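Local coordinates for protein mandelate racemase / muconate lactonizing enzyme (Burkholderia pseudomallei, PDB 2POD) that is of unknown specific function but belongs to the mandelate racemase/muconate lactonizing enzyme family of the enolase superfamily, may act as a lyase and binds sodium, at residues C113-N121 against T366-V374; H158-L168 against K206-M215. All blocks are in the same frame, centred on the assembly; numbering follows the deposited sequence.

Interaction 1 (C113-N121 against T366-V374); sequences CRDTIRTYN and TVKDGHITV
Ile-117 and Ile-372 form an antiparallel hydrogen-bonded pair where the 366-374 hairpin crosses strand 117-121. The short strand axes come within 4.3 Å, their directions 116° apart, well short of antiparallel, and pairing is brief. Ile-117 N donates to Ile-372 O at 2.9 Å, and Ile-372 N returns a bond to Ile-117 O at 2.7 Å. A third bond, Thr-119 N to Gly-370 O at 2.8 Å, adds the hairpin turn.

His-371 lays its imidazole over the strand backbone: Arg-118 CA sits 3.7 Å from the ring centroid, 11° off the normal, a CH-pi contact. Thr-116 OG1 and His-371 ND1 make a weak hydrogen bond at 3.4 Å. With its OG1 anti to the backbone N (chi1 -172°), Thr-373 reaches back to donate to Asp-115 O at 3.0 Å. On the buried side the CG2 methyls of Ile-117 and Ile-372 meet at 3.8 Å, and the Thr-119 side chain crosses that of Ile-372 at about a right angle.

Arg-118 extends away to a salt bridge with Asp-216, and Thr-119 OG1 bonds to Gln-346 O. The hairpin is thus held mainly by backbone bonds, a threonine hydroxyl bond, an apolar patch and one imidazole face, while the polar ends of Arg-118 and Thr-119 turn to barrel strands 216-220 and 346-348.

Interaction 2 (H158-L168 against K206-M215); sequences HRADELALDLL and KIRRAVGDKM
Asp-161 sets its carboxylate beside the aliphatic part of Lys-206, the two side chains crossing at a slant with OD2 3.7 Å from Lys-206 CG. The ammonium does not close a salt bridge: the extended chain carries CE to His-158 O, and with the bend at the last torsion (chi4 78°) Lys-206 NZ stays 5.2 Å from Asp-161 OD2. The other carboxylate oxygen, OD1, makes a weak bond to the backbone N of Glu-162 in the first turn of its own helix.

Next to this pair, helix 160-168 and helix 206-210 cross at -46° with axes only 8.0 Å apart, a spacing that small residues permit. Ala-160 CB abuts Ile-207 CG2, whose methyl also comes within 3.4 Å of Ala-160 O. Ala-210 CB rests against Asp-161 CB at 3.7 Å, and Ala-164 CB is shared by Ile-207 CB and Val-211 CG2.

Further along, Leu-168 CD2 and Val-211 CG1 meet tip to tip at 3.8 Å, and the Leu-165 side chain runs past that of Val-211 in the opposite direction, CD2 beside the same CG1 methyl. Selenomethionine Met-215 folds at chi2 and chi3 to bring its CE beside Leu-168 CD1, 3.9 Å away. Lys-214 packs its CB and CD on the leucine methyls, then turns back so that NZ donates to Val-211 O at 2.9 Å, on a lone pair in the carbonyl plane.

On the barrel side, Met-175 of strand 174-177 touches Ala-164, Leu-167 and Met-215. The contact is therefore an apolar joint between two helices on the outside of the barrel, held by methyl packing and flanked by lysines whose alkyl chains, rather than their charges, do the touching across it.

In the fold
Interactions 1 and 2 lie 21 Å apart between centres and meet directly where Asn-121 CB packs on Leu-167 CD2 at 3.8 Å, barrel strand against outer helix. Strand 117-122, which interaction 1 joins to the 366-374 hairpin, pairs in parallel with strand 174-177, whose Met-175 packs on helix 160-170 and on Met-215. Residues 206-215 lead straight into strand 216-220, tied back to interaction 1 by the Arg-118 to Asp-216 salt bridge. That strand ends at Glu-220, which with Glu-246 and Glu-272 forms the sodium site. Neither contact supplies a ligand; the Thr-119 side chain is about 14 Å from a bound sodium ion.

Interaction 1 (C113-N121 against T366-V374)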
loop_
_atom_site.group_PDB
_atom_site.type_symbol
_atom_site.label_atom_id
_atom_site.label_comp_id
_atom_site.label_asym_id
_atom_site.label_seq_id
_atom_site.Cartn_x
_atom_site.Cartn_y
_atom_site.Cartn_z
ATOM N N CYS B 113 19.523 -33.916 0.542
ATOM C CA CYS B 113 18.224 -34.144 1.180
ATOM C C CYS B 113 17.501 -35.293 0.496
ATOM O O CYS B 113 16.506 -35.813 1.008
ATOM C CB CYS B 113 17.366 -32.877 1.121
ATOM S SG CYS B 113 18.081 -31.486 2.030
ATOM N N ARG B 114 18.018 -35.676 -0.669
ATOM C CA ARG B 114 17.507 -36.803 -1.439
ATOM C C ARG B 114 18.678 -37.497 -2.157
ATOM O O ARG B 114 19.731 -36.884 -2.370
ATOM C CB ARG B 114 16.456 -36.315 -2.448
ATOM C CG ARG B 114 16.973 -35.261 -3.438
ATOM C CD ARG B 114 15.846 -34.473 -4.102
ATOM N NE ARG B 114 14.975 -33.807 -3.130
ATOM C CZ ARG B 114 15.243 -32.651 -2.525
ATOM N NH1 ARG B 114 16.371 -31.990 -2.782
ATOM N NH2 ARG B 114 14.371 -32.152 -1.654
ATOM N N ASP B 115 18.492 -38.767 -2.522
ATOM C CA ASP B 115 19.488 -39.502 -3.323
ATOM C C ASP B 115 19.382 -39.197 -4.817
ATOM O O ASP B 115 20.394 -38.979 -5.483
ATOM C CB ASP B 115 19.376 -41.015 -3.102
ATOM C CG ASP B 115 19.610 -41.420 -1.657
ATOM O OD1 ASP B 115 18.896 -42.335 -1.183
ATOM O OD2 ASP B 115 20.499 -40.828 -1.001
ATOM N N THR B 116 18.155 -39.211 -5.334
ATOM C CA THR B 116 17.863 -38.770 -6.693
ATOM C C THR B 116 16.817 -37.662 -6.647
ATOM O O THR B 116 16.091 -37.525 -5.657
ATOM C CB THR B 116 17.300 -39.918 -7.557
ATOM O OG1 THR B 116 16.077 -40.407 -6.981
ATOM C CG2 THR B 116 18.312 -41.066 -7.697
ATOM N N ILE B 117 16.733 -36.886 -7.723
ATOM C CA ILE B 117 15.627 -35.957 -7.918
ATOM C C ILE B 117 14.902 -36.268 -9.213
ATOM O O ILE B 117 15.530 -36.657 -10.194
ATOM C CB ILE B 117 16.086 -34.472 -7.855
ATOM C CG1 ILE B 117 14.888 -33.518 -7.945
ATOM C CG2 ILE B 117 17.172 -34.169 -8.881
ATOM C CD1 ILE B 117 15.185 -32.099 -7.574
ATOM N N ARG B 118 13.578 -36.127 -9.188
ATOM C CA ARG B 118 12.734 -36.163 -10.379
ATOM C C ARG B 118 13.264 -35.248 -11.477
ATOM O O ARG B 118 13.625 -34.093 -11.228
ATOM C CB ARG B 118 11.303 -35.765 -10.006
ATOM C CG ARG B 118 10.280 -35.954 -11.107
ATOM C CD ARG B 118 8.881 -35.847 -10.546
ATOM N NE ARG B 118 7.872 -35.810 -11.599
ATOM C CZ ARG B 118 7.205 -34.721 -11.966
ATOM N NH1 ARG B 118 7.431 -33.557 -11.365
ATOM N NH2 ARG B 118 6.300 -34.800 -12.933
ATOM N N THR B 119 13.339 -35.790 -12.686
ATOM C CA THR B 119 13.693 -35.001 -13.852
ATOM C C THR B 119 12.460 -34.704 -14.695
ATOM O O THR B 119 11.441 -35.373 -14.560
ATOM C CB THR B 119 14.818 -35.673 -14.678
ATOM O OG1 THR B 119 15.489 -34.683 -15.461
ATOM C CG2 THR B 119 14.279 -36.783 -15.593
ATOM N N TYR B 120 12.551 -33.671 -15.524
ATOM C CA TYR B 120 11.581 -33.425 -16.582
ATOM C C TYR B 120 12.313 -33.153 -17.879
ATOM O O TYR B 120 13.434 -32.636 -17.867
ATOM C CB TYR B 120 10.626 -32.268 -16.229
ATOM C CG TYR B 120 11.175 -30.859 -16.343
ATOM C CD1 TYR B 120 10.984 -30.099 -17.504
ATOM C CD2 TYR B 120 11.861 -30.269 -15.279
ATOM C CE1 TYR B 120 11.487 -28.798 -17.609
ATOM C CE2 TYR B 120 12.357 -28.964 -15.370
ATOM C CZ TYR B 120 12.172 -28.240 -16.539
ATOM O OH TYR B 120 12.653 -26.953 -16.632
ATOM N N ASN B 121 11.682 -33.504 -18.996
ATOM C CA ASN B 121 12.342 -33.407 -20.294
ATOM C C ASN B 121 11.959 -32.162 -21.058
ATOM O O ASN B 121 10.803 -31.974 -21.435
ATOM C CB ASN B 121 12.118 -34.658 -21.148
ATOM C CG ASN B 121 13.156 -34.798 -22.249
ATOM O OD1 ASN B 121 14.310 -35.140 -21.990
ATOM N ND2 ASN B 121 12.754 -34.513 -23.483
ATOM N N THR B 366 23.208 -39.528 -14.138
ATOM C CA THR B 366 22.523 -40.737 -14.575
ATOM C C THR B 366 21.015 -40.528 -14.498
ATOM O O THR B 366 20.481 -40.217 -13.432
ATOM C CB THR B 366 22.914 -41.943 -13.689
ATOM O OG1 THR B 366 24.338 -41.968 -13.510
ATOM C CG2 THR B 366 22.439 -43.256 -14.314
ATOM N N VAL B 367 20.335 -40.701 -15.628
ATOM C CA VAL B 367 18.875 -40.668 -15.654
ATOM C C VAL B 367 18.272 -42.070 -15.694
ATOM O O VAL B 367 18.463 -42.813 -16.661
ATOM C CB VAL B 367 18.332 -39.801 -16.811
ATOM C CG1 VAL B 367 16.809 -39.777 -16.799
ATOM C CG2 VAL B 367 18.871 -38.385 -16.699
ATOM N N LYS B 368 17.546 -42.416 -14.631
ATOM C CA LYS B 368 16.800 -43.670 -14.556
ATOM C C LYS B 368 15.450 -43.484 -13.855
ATOM O O LYS B 368 15.379 -42.875 -12.781
ATOM C CB LYS B 368 17.632 -44.737 -13.832
ATOM C CG LYS B 368 17.281 -46.172 -14.209
ATOM C CD LYS B 368 17.856 -47.157 -13.200
ATOM C CE LYS B 368 17.479 -48.589 -13.540
ATOM N NZ LYS B 368 16.075 -48.904 -13.159
ATOM N N ASP B 369 14.399 -44.020 -14.479
ATOM C CA ASP B 369 13.011 -43.981 -13.978
ATOM C C ASP B 369 12.433 -42.584 -13.728
ATOM O O ASP B 369 11.754 -42.348 -12.722
ATOM C CB ASP B 369 12.814 -44.898 -12.763
ATOM C CG ASP B 369 13.264 -46.325 -13.025
ATOM O OD1 ASP B 369 13.135 -46.796 -14.179
ATOM O OD2 ASP B 369 13.745 -46.976 -12.069
ATOM N N GLY B 370 12.708 -41.671 -14.659
ATOM C CA GLY B 370 12.267 -40.283 -14.559
ATOM C C GLY B 370 12.968 -39.490 -13.471
ATOM O O GLY B 370 12.448 -38.471 -13.013
ATOM N N HIS B 371 14.149 -39.959 -13.069
ATOM C CA HIS B 371 14.870 -39.412 -11.924
ATOM C C HIS B 371 16.361 -39.335 -12.237
ATOM O O HIS B 371 16.890 -40.183 -12.949
ATOM C CB HIS B 371 14.640 -40.279 -10.679
ATOM C CG HIS B 371 13.358 -39.988 -9.958
ATOM N ND1 HIS B 371 13.325 -39.414 -8.704
ATOM C CD2 HIS B 371 12.067 -40.204 -10.305
ATOM C CE1 HIS B 371 12.068 -39.281 -8.315
ATOM N NE2 HIS B 371 11.285 -39.752 -9.269
ATOM N N ILE B 372 17.030 -38.323 -11.690
ATOM C CA ILE B 372 18.407 -37.982 -12.053
ATOM C C ILE B 372 19.263 -37.825 -10.783
ATOM O O ILE B 372 18.760 -37.411 -9.733
ATOM C CB ILE B 372 18.461 -36.722 -13.003
ATOM C CG1 ILE B 372 19.869 -36.470 -13.555
ATOM C CG2 ILE B 372 17.892 -35.466 -12.332
ATOM C CD1 ILE B 372 19.952 -35.352 -14.591
ATOM N N THR B 373 20.539 -38.196 -10.875
ATOM C CA THR B 373 21.481 -38.083 -9.758
ATOM C C THR B 373 22.870 -37.695 -10.266
ATOM O O THR B 373 23.079 -37.621 -11.465
ATOM C CB THR B 373 21.535 -39.385 -8.920
ATOM O OG1 THR B 373 22.327 -39.173 -7.742
ATOM C CG2 THR B 373 22.112 -40.551 -9.732
ATOM N N VAL B 374 23.809 -37.431 -9.360
ATOM C CA VAL B 374 25.159 -36.993 -9.746
ATOM C C VAL B 374 26.056 -38.175 -10.152
ATOM O O VAL B 374 25.813 -39.306 -9.723
ATOM C CB VAL B 374 25.853 -36.159 -8.620
ATOM C CG1 VAL B 374 25.154 -34.826 -8.429
ATOM C CG2 VAL B 374 25.913 -36.927 -7.309
#

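Interaction 2 (H158-L168 against K206-M215)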
loop_
_atom_site.group_PDB
_atom_site.type_symbol
_atom_site.label_atom_id
_atom_site.label_comp_id
_atom_site.label_asym_id
_atom_site.label_seq_id
_atom_site.Cartn_x
_atom_site.Cartn_y
_atom_site.Cartn_z
ATOM N N HIS B 158 4.193 -31.617 -33.909
ATOM C CA HIS B 158 3.411 -32.352 -34.900
ATOM C C HIS B 158 2.748 -33.612 -34.348
ATOM O O HIS B 158 1.555 -33.833 -34.568
ATOM C CB HIS B 158 4.264 -32.663 -36.136
ATOM C CG HIS B 158 4.946 -31.460 -36.710
ATOM N ND1 HIS B 158 4.251 -30.385 -37.222
ATOM C CD2 HIS B 158 6.259 -31.153 -36.833
ATOM C CE1 HIS B 158 5.106 -29.471 -37.645
ATOM N NE2 HIS B 158 6.331 -29.912 -37.419
ATOM N N ARG B 159 3.630 -34.478 -33.618
ATOM C CA ARG B 159 3.242 -35.804 -33.112
ATOM C C ARG B 159 3.350 -35.835 -31.583
ATOM O O ARG B 159 4.081 -36.651 -31.013
ATOM C CB ARG B 159 4.119 -36.917 -33.729
ATOM C CG ARG B 159 4.669 -36.612 -35.140
ATOM C CD ARG B 159 5.699 -37.648 -35.611
ATOM N NE ARG B 159 7.069 -37.424 -35.109
ATOM C CZ ARG B 159 7.887 -36.432 -35.493
ATOM N NH1 ARG B 159 7.493 -35.515 -36.380
ATOM N NH2 ARG B 159 9.114 -36.342 -34.974
ATOM N N ALA B 160 2.570 -34.881 -30.855
ATOM C CA ALA B 160 2.846 -34.647 -29.438
ATOM C C ALA B 160 2.305 -35.762 -28.539
ATOM O O ALA B 160 2.840 -36.009 -27.454
ATOM C CB ALA B 160 2.292 -33.293 -29.013
ATOM N N ASP B 161 1.248 -36.426 -29.006
ATOM C CA ASP B 161 0.748 -37.661 -28.394
ATOM C C ASP B 161 1.799 -38.774 -28.314
ATOM O O ASP B 161 1.923 -39.442 -27.282
ATOM C CB ASP B 161 -0.531 -38.167 -29.095
ATOM C CG ASP B 161 -0.561 -37.871 -30.595
ATOM O OD1 ASP B 161 0.510 -37.786 -31.237
ATOM O OD2 ASP B 161 -1.676 -37.731 -31.142
ATOM N N GLU B 162 2.557 -38.946 -29.396
ATOM C CA GLU B 162 3.572 -39.994 -29.498
ATOM C C GLU B 162 4.750 -39.750 -28.561
ATOM O O GLU B 162 5.246 -40.683 -27.926
ATOM C CB GLU B 162 4.070 -40.122 -30.942
ATOM C CG GLU B 162 3.337 -41.170 -31.765
ATOM C CD GLU B 162 3.118 -40.738 -33.206
ATOM O OE1 GLU B 162 4.109 -40.681 -33.972
ATOM O OE2 GLU B 162 1.953 -40.458 -33.571
ATOM N N LEU B 163 5.183 -38.494 -28.479
ATOM C CA LEU B 163 6.324 -38.093 -27.656
ATOM C C LEU B 163 6.025 -38.260 -26.165
ATOM O O LEU B 163 6.884 -38.704 -25.397
ATOM C CB LEU B 163 6.708 -36.646 -27.979
ATOM C CG LEU B 163 7.593 -35.828 -27.038
ATOM C CD1 LEU B 163 9.026 -36.346 -27.011
ATOM C CD2 LEU B 163 7.561 -34.394 -27.480
ATOM N N ALA B 164 4.798 -37.911 -25.785
ATOM C CA ALA B 164 4.294 -38.099 -24.431
ATOM C C ALA B 164 4.314 -39.565 -23.999
ATOM O O ALA B 164 4.877 -39.899 -22.955
ATOM C CB ALA B 164 2.895 -37.523 -24.318
ATOM N N LEU B 165 3.721 -40.430 -24.823
ATOM C CA LEU B 165 3.696 -41.882 -24.589
ATOM C C LEU B 165 5.094 -42.498 -24.501
ATOM O O LEU B 165 5.344 -43.386 -23.678
ATOM C CB LEU B 165 2.880 -42.578 -25.681
ATOM C CG LEU B 165 1.357 -42.399 -25.640
ATOM C CD1 LEU B 165 0.735 -42.739 -26.995
ATOM C CD2 LEU B 165 0.713 -43.225 -24.515
ATOM N N ASP B 166 5.996 -41.999 -25.341
ATOM C CA ASP B 166 7.393 -42.413 -25.353
ATOM C C ASP B 166 8.149 -42.002 -24.082
ATOM O O ASP B 166 8.934 -42.790 -23.544
ATOM C CB ASP B 166 8.078 -41.862 -26.613
ATOM C CG ASP B 166 9.553 -42.199 -26.684
ATOM O OD1 ASP B 166 10.320 -41.321 -27.125
ATOM O OD2 ASP B 166 9.948 -43.330 -26.316
ATOM N N LEU B 167 7.910 -40.785 -23.601
ATOM C CA LEU B 167 8.525 -40.324 -22.353
ATOM C C LEU B 167 8.008 -41.071 -21.131
ATOM O O LEU B 167 8.771 -41.368 -20.211
ATOM C CB LEU B 167 8.340 -38.817 -22.168
ATOM C CG LEU B 167 9.246 -37.943 -23.032
ATOM C CD1 LEU B 167 8.658 -36.570 -23.185
ATOM C CD2 LEU B 167 10.667 -37.874 -22.488
ATOM N N LEU B 168 6.714 -41.379 -21.142
ATOM C CA LEU B 168 6.078 -42.145 -20.078
ATOM C C LEU B 168 6.599 -43.584 -19.975
ATOM O O LEU B 168 6.650 -44.146 -18.877
ATOM C CB LEU B 168 4.560 -42.138 -20.266
ATOM C CG LEU B 168 3.698 -42.460 -19.044
ATOM C CD1 LEU B 168 3.491 -41.221 -18.186
ATOM C CD2 LEU B 168 2.368 -43.044 -19.486
ATOM N N LYS B 206 -3.565 -33.073 -27.852
ATOM C CA LYS B 206 -2.983 -34.354 -28.257
ATOM C C LYS B 206 -2.482 -35.175 -27.074
ATOM O O LYS B 206 -2.809 -36.357 -26.954
ATOM C CB LYS B 206 -1.857 -34.141 -29.273
ATOM C CG LYS B 206 -2.332 -34.128 -30.720
ATOM C CD LYS B 206 -1.220 -33.731 -31.684
ATOM C CE LYS B 206 -1.519 -34.204 -33.105
ATOM N NZ LYS B 206 -2.513 -33.344 -33.811
ATOM N N ILE B 207 -1.711 -34.541 -26.190
ATOM C CA ILE B 207 -1.182 -35.229 -25.014
ATOM C C ILE B 207 -2.216 -35.425 -23.896
ATOM O O ILE B 207 -2.087 -36.341 -23.080
ATOM C CB ILE B 207 0.189 -34.650 -24.509
ATOM C CG1 ILE B 207 0.046 -33.784 -23.261
ATOM C CG2 ILE B 207 0.920 -33.904 -25.590
ATOM C CD1 ILE B 207 0.678 -34.421 -22.065
ATOM N N ARG B 208 -3.243 -34.576 -23.881
ATOM C CA ARG B 208 -4.404 -34.767 -23.013
ATOM C C ARG B 208 -5.142 -36.069 -23.339
ATOM O O ARG B 208 -5.553 -36.798 -22.436
ATOM C CB ARG B 208 -5.353 -33.567 -23.113
ATOM C CG ARG B 208 -5.904 -33.075 -21.776
ATOM C CD ARG B 208 -7.422 -33.216 -21.681
ATOM N NE ARG B 208 -8.130 -32.478 -22.731
ATOM C CZ ARG B 208 -8.599 -31.236 -22.610
ATOM N NH1 ARG B 208 -8.447 -30.558 -21.479
ATOM N NH2 ARG B 208 -9.229 -30.668 -23.631
ATOM N N ARG B 209 -5.289 -36.363 -24.629
ATOM C CA ARG B 209 -5.890 -37.617 -25.078
ATOM C C ARG B 209 -4.987 -38.834 -24.867
ATOM O O ARG B 209 -5.474 -39.908 -24.507
ATOM C CB ARG B 209 -6.324 -37.518 -26.542
ATOM C CG ARG B 209 -7.809 -37.278 -26.731
ATOM C CD ARG B 209 -8.130 -35.794 -26.811
ATOM N NE ARG B 209 -9.541 -35.553 -27.108
ATOM C CZ ARG B 209 -10.050 -35.442 -28.334
ATOM N NH1 ARG B 209 -11.348 -35.221 -28.491
ATOM N NH2 ARG B 209 -9.268 -35.549 -29.403
ATOM N N ALA B 210 -3.681 -38.660 -25.085
ATOM C CA ALA B 210 -2.715 -39.762 -24.990
ATOM C C ALA B 210 -2.458 -40.232 -23.557
ATOM O O ALA B 210 -2.758 -41.379 -23.215
ATOM C CB ALA B 210 -1.411 -39.398 -25.676
ATOM N N VAL B 211 -1.912 -39.348 -22.723
ATOM C CA VAL B 211 -1.490 -39.727 -21.372
ATOM C C VAL B 211 -2.360 -39.143 -20.251
ATOM O O VAL B 211 -2.484 -39.751 -19.184
ATOM C CB VAL B 211 0.017 -39.442 -21.111
ATOM C CG1 VAL B 211 0.892 -40.434 -21.858
ATOM C CG2 VAL B 211 0.382 -38.043 -21.511
ATOM N N GLY B 212 -2.953 -37.975 -20.501
ATOM C CA GLY B 212 -3.914 -37.351 -19.587
ATOM C C GLY B 212 -3.326 -36.934 -18.252
ATOM O O GLY B 212 -2.439 -36.078 -18.192
ATOM N N ASP B 213 -3.820 -37.573 -17.191
ATOM C CA ASP B 213 -3.398 -37.336 -15.806
ATOM C C ASP B 213 -1.917 -37.581 -15.519
ATOM O O ASP B 213 -1.364 -37.004 -14.580
ATOM C CB ASP B 213 -4.223 -38.216 -14.860
ATOM C CG ASP B 213 -5.428 -37.496 -14.287
ATOM O OD1 ASP B 213 -5.628 -36.300 -14.599
ATOM O OD2 ASP B 213 -6.180 -38.134 -13.517
ATOM N N LYS B 214 -1.287 -38.441 -16.317
ATOM C CA LYS B 214 -0.020 -39.068 -15.947
ATOM C C LYS B 214 1.179 -38.160 -16.195
ATOM O O LYS B 214 2.251 -38.374 -15.636
ATOM C CB LYS B 214 0.153 -40.404 -16.681
ATOM C CG LYS B 214 -0.449 -41.602 -15.950
ATOM C CD LYS B 214 -0.302 -42.888 -16.759
ATOM C CE LYS B 214 -1.630 -43.327 -17.373
ATOM N NZ LYS B 214 -2.012 -42.509 -18.562
HETATM N N MSE B 215 0.978 -37.145 -17.030
HETATM C CA MSE B 215 2.023 -36.197 -17.401
HETATM C C MSE B 215 1.725 -34.805 -16.839
HETATM O O MSE B 215 0.592 -34.324 -16.898
HETATM C CB MSE B 215 2.115 -36.118 -18.923
HETATM C CG MSE B 215 3.321 -35.378 -19.468
HETATM SE SE MSE B 215 4.961 -36.419 -19.370
HETATM C CE MSE B 215 4.371 -38.063 -20.251
#